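Local atomic coordinates of putative cytoplasmic protein (Salmonella typhimurium LT2, PDB entry 2Q02), a protein that is of unknown function but binds zinc and adopts a xylose isomerase-like TIM barrel, consistent with an isomerase activity. Residues S126-F129 / A130-I134. Residues are numbered along the deposited sequence; the frame is centred on the assembly and turned at random.
With ZN (zinc ion), chain F.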
# COMPACT_ATOMS: atom_id res chain seq x y z
N SER A 126 0.05 18.37 0.08
CA SER A 126 -1.35 18.42 -0.35
C SER A 126 -1.52 19.43 -1.49
O SER A 126 -2.12 19.13 -2.54
CB SER A 126 -2.28 18.70 0.82
OG SER A 126 -2.31 17.56 1.66
N ASP A 127 -0.95 20.61 -1.29
CA ASP A 127 -0.91 21.65 -2.33
C ASP A 127 -0.23 21.15 -3.61
O ASP A 127 -0.73 21.37 -4.71
CB ASP A 127 -0.17 22.87 -1.81
CG ASP A 127 -0.92 23.58 -0.74
OD1 ASP A 127 -2.08 23.17 -0.53
OD2 ASP A 127 -0.37 24.52 -0.11
N LEU A 128 0.91 20.49 -3.46
CA LEU A 128 1.66 19.99 -4.61
C LEU A 128 0.92 18.90 -5.40
O LEU A 128 0.91 18.90 -6.63
CB LEU A 128 3.02 19.44 -4.14
CG LEU A 128 3.95 18.93 -5.25
CD1 LEU A 128 4.40 20.09 -6.15
CD2 LEU A 128 5.13 18.18 -4.71
N PHE A 129 0.33 17.95 -4.67
CA PHE A 129 -0.46 16.86 -5.26
C PHE A 129 -1.67 17.39 -6.05
O PHE A 129 -2.00 16.87 -7.10
CB PHE A 129 -0.95 15.88 -4.18
CG PHE A 129 0.05 14.79 -3.80
CD1 PHE A 129 1.37 15.10 -3.49
CD2 PHE A 129 -0.37 13.47 -3.69
CE1 PHE A 129 2.25 14.11 -3.13
CE2 PHE A 129 0.51 12.47 -3.31
CZ PHE A 129 1.81 12.78 -3.04
N ALA A 130 -2.31 18.43 -5.53
CA ALA A 130 -3.48 19.05 -6.16
C ALA A 130 -3.15 19.55 -7.56
O ALA A 130 -4.00 19.58 -8.48
CB ALA A 130 -3.97 20.23 -5.33
N ARG A 131 -1.90 19.95 -7.69
CA ARG A 131 -1.34 20.46 -8.93
C ARG A 131 -1.17 19.40 -10.02
O ARG A 131 -0.96 19.72 -11.20
CB ARG A 131 0.05 21.05 -8.61
CG ARG A 131 0.38 22.29 -9.35
CD ARG A 131 1.01 23.32 -8.44
NE ARG A 131 0.01 23.97 -7.62
CZ ARG A 131 0.27 24.60 -6.49
NH1 ARG A 131 1.51 24.69 -6.05
NH2 ARG A 131 -0.70 25.13 -5.79
N TYR A 132 -1.21 18.13 -9.61
CA TYR A 132 -1.16 17.00 -10.53
C TYR A 132 -2.48 16.23 -10.52
O TYR A 132 -2.61 15.22 -11.21
CB TYR A 132 -0.01 16.02 -10.18
CG TYR A 132 1.37 16.57 -10.44
CD1 TYR A 132 1.95 17.50 -9.57
CD2 TYR A 132 2.10 16.17 -11.54
CE1 TYR A 132 3.21 18.02 -9.82
CE2 TYR A 132 3.37 16.68 -11.79
CZ TYR A 132 3.92 17.60 -10.94
OH TYR A 132 5.17 18.10 -11.23
N ASP A 133 -3.45 16.69 -9.74
CA ASP A 133 -4.71 15.96 -9.49
C ASP A 133 -4.51 14.50 -9.06
O ASP A 133 -5.15 13.60 -9.56
CB ASP A 133 -5.67 16.04 -10.68
CG ASP A 133 -7.10 15.60 -10.31
OD1 ASP A 133 -7.51 15.87 -9.17
OD2 ASP A 133 -7.80 14.98 -11.14
N ILE A 134 -3.61 14.30 -8.09
CA ILE A 134 -3.34 12.98 -7.53
C ILE A 134 -3.73 12.99 -6.06
O ILE A 134 -3.51 13.99 -5.35
CB ILE A 134 -1.85 12.58 -7.70
CG1 ILE A 134 -1.44 12.57 -9.18
CG2 ILE A 134 -1.56 11.23 -7.03
CD1 ILE A 134 -2.21 11.58 -10.07
ZN ZN F . -1.14 25.23 1.68
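The guanidinium of Arg131 lies flat over the backbone oxygen of Asp127, which sits 3.8 Å from Arg131 CZ, above the plane and over its centre. The Tyr132 ring instead meets a carbonyl with its edge: Leu128 O lies in the ring plane, 3.4 Å from Tyr132 CD1, while Leu128 CD1 is in loose apolar contact with Tyr132 CE1. Near the plane of the Phe129 ring, Ile134 O approaches Phe129 CD2 at 3.6 Å, and Ile134 CG2 makes a loose apolar contact with that same carbon. Phe165 meets this buried ring with planes at about 55°. Here helix 115-130 of the TIM barrel closes with a Schellman motif, whose signature is Ile134 N to Phe129 O at 3.2 Å, almost straight at 176°, around Asp133 N to Ala130 O at 3.2 Å. Asp133, the first residue to leave helical phi/psi, has positive phi (51°), which ends the helix and lets the chain head for strand 135-138. Tyr132 N is a further donor to Phe129 O, at 2.9 Å and from the opposite face of its carbonyl plane to Ile134 N. Inside the last turn Ala130 N still bonds to Ser126 O, whereas Arg131 N reaches Asp127 O and Leu128 O only weakly. Asp127 OD2 binds a zinc ion at 2.1 Å, distinct from the site of Glu139, Asp170, His197 and Glu245.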